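Local structure of putative uncharacterized protein (Chaetomium thermophilum, 5IJP) at residues A[13-25]-A[65-77]. The protein binds inositol hexakisphosphate through its SPX domain, a helical bundle that probably serves as a sensor of inositol polyphosphates in phosphate homeostasis. Sequence-based numbering, arbitrary orientation.
Sequences REYQWHYIDYDGL and ELDKVHAKQQVKA. With IHP (inositol hexakisphosphate), chain C.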
# COMPACT_ATOMS: atom_id res chain seq x y z
N ARG A 13 2.03 -5.52 -12.25
CA ARG A 13 1.14 -6.63 -12.60
C ARG A 13 0.77 -7.53 -11.40
O ARG A 13 -0.30 -8.15 -11.40
CB ARG A 13 1.73 -7.47 -13.74
CG ARG A 13 1.81 -6.74 -15.08
CD ARG A 13 0.74 -7.20 -16.05
NE ARG A 13 0.96 -6.65 -17.39
CZ ARG A 13 0.40 -5.54 -17.85
NH1 ARG A 13 -0.44 -4.85 -17.09
NH2 ARG A 13 0.66 -5.12 -19.08
N GLU A 14 1.64 -7.56 -10.37
CA GLU A 14 1.47 -8.30 -9.12
C GLU A 14 0.29 -7.73 -8.29
O GLU A 14 -0.47 -8.49 -7.70
CB GLU A 14 2.79 -8.28 -8.32
CG GLU A 14 2.73 -8.72 -6.86
CD GLU A 14 2.36 -10.17 -6.61
OE1 GLU A 14 3.09 -11.07 -7.07
OE2 GLU A 14 1.35 -10.40 -5.90
N TYR A 15 0.15 -6.38 -8.29
CA TYR A 15 -0.90 -5.67 -7.54
C TYR A 15 -1.97 -5.04 -8.46
O TYR A 15 -2.88 -4.38 -7.96
CB TYR A 15 -0.27 -4.57 -6.65
CG TYR A 15 0.92 -5.00 -5.82
CD1 TYR A 15 0.76 -5.52 -4.54
CD2 TYR A 15 2.22 -4.83 -6.29
CE1 TYR A 15 1.85 -5.91 -3.77
CE2 TYR A 15 3.33 -5.21 -5.52
CZ TYR A 15 3.14 -5.74 -4.26
OH TYR A 15 4.22 -6.11 -3.51
N GLN A 16 -1.86 -5.26 -9.80
CA GLN A 16 -2.69 -4.74 -10.90
C GLN A 16 -4.18 -4.49 -10.58
O GLN A 16 -4.68 -3.40 -10.89
CB GLN A 16 -2.57 -5.65 -12.14
CG GLN A 16 -2.84 -4.93 -13.46
CD GLN A 16 -2.91 -5.84 -14.67
OE1 GLN A 16 -2.53 -7.02 -14.64
NE2 GLN A 16 -3.37 -5.30 -15.79
N TRP A 17 -4.89 -5.48 -10.00
CA TRP A 17 -6.32 -5.38 -9.69
C TRP A 17 -6.64 -4.89 -8.27
O TRP A 17 -7.80 -4.95 -7.85
CB TRP A 17 -7.00 -6.74 -9.94
CG TRP A 17 -6.98 -7.20 -11.36
CD1 TRP A 17 -6.05 -8.00 -11.95
CD2 TRP A 17 -7.97 -6.93 -12.37
NE1 TRP A 17 -6.38 -8.23 -13.27
CE2 TRP A 17 -7.56 -7.58 -13.55
CE3 TRP A 17 -9.16 -6.18 -12.39
CZ2 TRP A 17 -8.30 -7.52 -14.74
CZ3 TRP A 17 -9.89 -6.12 -13.56
CH2 TRP A 17 -9.46 -6.78 -14.72
N HIS A 18 -5.63 -4.38 -7.53
CA HIS A 18 -5.81 -3.96 -6.14
C HIS A 18 -5.46 -2.48 -5.85
O HIS A 18 -5.50 -2.07 -4.69
CB HIS A 18 -5.05 -4.90 -5.20
CG HIS A 18 -5.45 -6.33 -5.36
ND1 HIS A 18 -4.84 -7.15 -6.28
CD2 HIS A 18 -6.43 -7.03 -4.73
CE1 HIS A 18 -5.44 -8.33 -6.17
NE2 HIS A 18 -6.40 -8.30 -5.25
N TYR A 19 -5.16 -1.69 -6.90
CA TYR A 19 -4.86 -0.26 -6.75
C TYR A 19 -6.15 0.55 -6.53
O TYR A 19 -7.24 0.01 -6.74
CB TYR A 19 -4.11 0.27 -7.99
CG TYR A 19 -2.66 -0.16 -8.06
CD1 TYR A 19 -1.66 0.58 -7.43
CD2 TYR A 19 -2.28 -1.29 -8.77
CE1 TYR A 19 -0.32 0.19 -7.51
CE2 TYR A 19 -0.95 -1.69 -8.85
CZ TYR A 19 0.03 -0.95 -8.21
OH TYR A 19 1.34 -1.33 -8.29
N ILE A 20 -6.02 1.82 -6.12
CA ILE A 20 -7.16 2.73 -5.88
C ILE A 20 -7.89 3.02 -7.19
O ILE A 20 -7.24 3.25 -8.21
CB ILE A 20 -6.78 4.09 -5.22
CG1 ILE A 20 -5.35 4.11 -4.63
CG2 ILE A 20 -7.81 4.50 -4.18
CD1 ILE A 20 -4.33 4.78 -5.55
N ASP A 21 -9.23 3.05 -7.14
CA ASP A 21 -10.04 3.41 -8.30
C ASP A 21 -10.20 4.93 -8.24
O ASP A 21 -11.30 5.44 -8.01
CB ASP A 21 -11.39 2.66 -8.29
CG ASP A 21 -12.20 2.75 -9.57
OD1 ASP A 21 -11.61 3.05 -10.64
OD2 ASP A 21 -13.42 2.47 -9.52
N TYR A 22 -9.07 5.64 -8.40
CA TYR A 22 -8.94 7.10 -8.35
C TYR A 22 -9.85 7.79 -9.36
O TYR A 22 -10.53 8.76 -9.00
CB TYR A 22 -7.48 7.52 -8.54
CG TYR A 22 -7.18 8.94 -8.10
CD1 TYR A 22 -6.86 9.22 -6.77
CD2 TYR A 22 -7.17 9.99 -9.01
CE1 TYR A 22 -6.58 10.52 -6.35
CE2 TYR A 22 -6.88 11.29 -8.61
CZ TYR A 22 -6.58 11.55 -7.28
OH TYR A 22 -6.30 12.83 -6.88
N ASP A 23 -9.89 7.28 -10.61
CA ASP A 23 -10.73 7.80 -11.68
C ASP A 23 -12.21 7.50 -11.43
O ASP A 23 -13.07 8.32 -11.78
CB ASP A 23 -10.28 7.25 -13.05
CG ASP A 23 -8.91 7.71 -13.52
OD1 ASP A 23 -8.17 8.33 -12.71
OD2 ASP A 23 -8.56 7.44 -14.69
N GLY A 24 -12.48 6.36 -10.80
CA GLY A 24 -13.83 5.92 -10.44
C GLY A 24 -14.43 6.75 -9.32
O GLY A 24 -15.61 7.10 -9.39
N LEU A 25 -13.62 7.07 -8.30
CA LEU A 25 -14.02 7.89 -7.15
C LEU A 25 -14.16 9.36 -7.55
O LEU A 25 -15.02 10.06 -7.00
CB LEU A 25 -13.03 7.74 -5.98
CG LEU A 25 -13.06 6.41 -5.22
CD1 LEU A 25 -11.70 6.08 -4.65
CD2 LEU A 25 -14.11 6.43 -4.11
N GLU A 65 -12.84 0.42 -1.42
CA GLU A 65 -11.53 0.58 -2.05
C GLU A 65 -10.43 0.49 -1.00
O GLU A 65 -9.36 -0.04 -1.30
CB GLU A 65 -11.45 1.91 -2.81
CG GLU A 65 -12.14 1.90 -4.17
CD GLU A 65 -11.58 0.91 -5.18
OE1 GLU A 65 -10.37 1.00 -5.50
OE2 GLU A 65 -12.36 0.07 -5.67
N LEU A 66 -10.71 0.97 0.23
CA LEU A 66 -9.77 0.94 1.36
C LEU A 66 -9.52 -0.50 1.83
O LEU A 66 -8.38 -0.83 2.15
CB LEU A 66 -10.29 1.81 2.52
CG LEU A 66 -9.23 2.30 3.51
CD1 LEU A 66 -8.71 3.68 3.12
CD2 LEU A 66 -9.78 2.34 4.92
N ASP A 67 -10.57 -1.34 1.83
CA ASP A 67 -10.49 -2.75 2.23
C ASP A 67 -9.73 -3.58 1.19
O ASP A 67 -8.97 -4.47 1.57
CB ASP A 67 -11.89 -3.34 2.46
CG ASP A 67 -12.72 -2.63 3.51
OD1 ASP A 67 -12.13 -1.99 4.41
OD2 ASP A 67 -13.97 -2.71 3.43
N LYS A 68 -9.94 -3.28 -0.11
CA LYS A 68 -9.30 -3.94 -1.26
C LYS A 68 -7.77 -3.76 -1.22
O LYS A 68 -7.04 -4.70 -1.51
CB LYS A 68 -9.88 -3.39 -2.57
CG LYS A 68 -9.49 -4.18 -3.82
CD LYS A 68 -10.08 -3.58 -5.10
CE LYS A 68 -9.29 -2.41 -5.63
NZ LYS A 68 -9.90 -1.83 -6.85
N VAL A 69 -7.32 -2.55 -0.83
CA VAL A 69 -5.90 -2.20 -0.71
C VAL A 69 -5.30 -2.88 0.53
O VAL A 69 -4.26 -3.54 0.43
CB VAL A 69 -5.67 -0.67 -0.72
CG1 VAL A 69 -4.20 -0.31 -0.53
CG2 VAL A 69 -6.21 -0.04 -2.00
N HIS A 70 -5.98 -2.73 1.69
CA HIS A 70 -5.57 -3.30 2.98
C HIS A 70 -5.48 -4.83 2.97
O HIS A 70 -4.65 -5.39 3.69
CB HIS A 70 -6.47 -2.80 4.12
CG HIS A 70 -6.28 -1.36 4.49
ND1 HIS A 70 -7.09 -0.74 5.42
CD2 HIS A 70 -5.37 -0.46 4.03
CE1 HIS A 70 -6.65 0.51 5.51
NE2 HIS A 70 -5.62 0.72 4.69
N ALA A 71 -6.31 -5.51 2.15
CA ALA A 71 -6.30 -6.96 2.01
C ALA A 71 -5.05 -7.40 1.25
O ALA A 71 -4.38 -8.34 1.69
CB ALA A 71 -7.55 -7.45 1.29
N LYS A 72 -4.71 -6.71 0.13
CA LYS A 72 -3.52 -7.00 -0.68
C LYS A 72 -2.23 -6.68 0.09
O LYS A 72 -1.24 -7.40 -0.05
CB LYS A 72 -3.58 -6.25 -2.03
CG LYS A 72 -2.49 -6.65 -3.04
CD LYS A 72 -2.72 -8.03 -3.66
CE LYS A 72 -1.49 -8.54 -4.36
NZ LYS A 72 -1.72 -9.85 -5.00
N GLN A 73 -2.26 -5.61 0.92
CA GLN A 73 -1.14 -5.18 1.76
C GLN A 73 -0.82 -6.26 2.80
O GLN A 73 0.35 -6.47 3.12
CB GLN A 73 -1.45 -3.85 2.46
CG GLN A 73 -1.21 -2.61 1.60
CD GLN A 73 -1.51 -1.31 2.30
OE1 GLN A 73 -1.78 -1.25 3.51
NE2 GLN A 73 -1.44 -0.21 1.56
N GLN A 74 -1.86 -6.94 3.31
CA GLN A 74 -1.75 -8.01 4.31
C GLN A 74 -1.16 -9.29 3.73
O GLN A 74 -0.20 -9.81 4.30
CB GLN A 74 -3.12 -8.28 4.96
CG GLN A 74 -3.07 -9.28 6.11
CD GLN A 74 -4.38 -9.35 6.85
OE1 GLN A 74 -4.77 -8.41 7.55
NE2 GLN A 74 -5.06 -10.48 6.73
N VAL A 75 -1.74 -9.80 2.62
CA VAL A 75 -1.33 -11.04 1.94
C VAL A 75 0.15 -10.99 1.55
O VAL A 75 0.89 -11.93 1.86
CB VAL A 75 -2.26 -11.39 0.73
CG1 VAL A 75 -1.82 -12.68 0.04
CG2 VAL A 75 -3.72 -11.50 1.17
N LYS A 76 0.59 -9.90 0.90
CA LYS A 76 1.97 -9.72 0.44
C LYS A 76 2.98 -9.61 1.59
O LYS A 76 4.01 -10.28 1.53
CB LYS A 76 2.08 -8.54 -0.53
CG LYS A 76 3.33 -8.58 -1.41
CD LYS A 76 3.17 -9.47 -2.66
CE LYS A 76 4.45 -10.17 -3.05
NZ LYS A 76 5.47 -9.23 -3.60
N ALA A 77 2.69 -8.78 2.63
CA ALA A 77 3.57 -8.59 3.79
C ALA A 77 3.77 -9.87 4.59
O ALA A 77 4.89 -10.14 5.03
CB ALA A 77 3.02 -7.49 4.68
C1 IHP C . -8.21 17.69 -11.80
C2 IHP C . -6.69 17.72 -11.75
C3 IHP C . -6.08 16.42 -12.24
C4 IHP C . -6.61 16.03 -13.62
C5 IHP C . -8.13 16.00 -13.66
C6 IHP C . -8.72 17.32 -13.18
O11 IHP C . -8.69 19.02 -11.48
P1 IHP C . -9.91 19.49 -10.52
O21 IHP C . -9.81 20.95 -10.23
O31 IHP C . -11.20 19.12 -11.26
O41 IHP C . -9.83 18.63 -9.25
O12 IHP C . -6.28 17.93 -10.38
P2 IHP C . -5.38 19.17 -9.80
O22 IHP C . -6.38 20.23 -9.35
O32 IHP C . -4.42 19.67 -10.83
O42 IHP C . -4.68 18.62 -8.56
O13 IHP C . -6.39 15.37 -11.30
P3 IHP C . -5.43 14.55 -10.29
O23 IHP C . -5.25 13.16 -10.79
O33 IHP C . -4.12 15.32 -10.17
O43 IHP C . -6.13 14.61 -8.93
O14 IHP C . -6.11 14.72 -13.95
P4 IHP C . -4.78 14.38 -14.87
O24 IHP C . -4.13 13.15 -14.22
O34 IHP C . -5.19 14.13 -16.28
O44 IHP C . -3.81 15.55 -14.73
O15 IHP C . -8.53 15.79 -15.03
P5 IHP C . -9.27 14.57 -15.75
O25 IHP C . -10.11 13.85 -14.69
O35 IHP C . -8.15 13.62 -16.21
O45 IHP C . -10.09 15.07 -16.89
O16 IHP C . -10.15 17.17 -13.10
P6 IHP C . -11.35 17.34 -14.15
O26 IHP C . -10.72 17.69 -15.51
O36 IHP C . -12.30 18.39 -13.67
O46 IHP C . -12.01 15.96 -14.27
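Polar side chains of residues 65-77 of helix 52-97 grip the loop 13-21 just before it enters helix 22-30 of the SPX domain's α-helical hairpin; this is a helix-to-loop contact, in which lysine and glutamate serve an irregular backbone. Where helix 22-30 begins, Glu-65 OE1 accepts the N-H of its N-cap residue Asp-21 at 2.9 Å, from 51° above the carboxylate plane. Lys-68 NZ meets the same oxygen on its syn side at 3.2 Å, and reaches the carbonyl O of Tyr-19 in a weak bond. Losing this carboxylate to an alanine is likely to deprive the Asp-21 amide of its acceptor and the Lys-68 ammonium of its charge partner.

Further along, Lys-72 suits a mixed setting. Its chain bends at chi2 (73°), laying CD over one face of the His-18 ring in a CH-pi contact 3.6 Å from the centroid, while CG abuts the Tyr-15 ring edge. NZ then forms a salt bridge 3.2 Å from Glu-14 OE2, nearly along the C-O axis. Tyr-15 stacks on Phe-133 of helix 110-151, and its OH receives a weak bond from Lys-76 NZ.

One residue past the Asp-21 cap, Tyr-22 OH donates to IHP O43 at 2.7 Å. One salt bridge across the contact, an intrahelical Glu-65/Lys-68 pair turned toward the loop backbone, and aliphatic lysine stems are consistent with a loop held in place ahead of the helix whose Lys-26 and Lys-30 also bind the ligand.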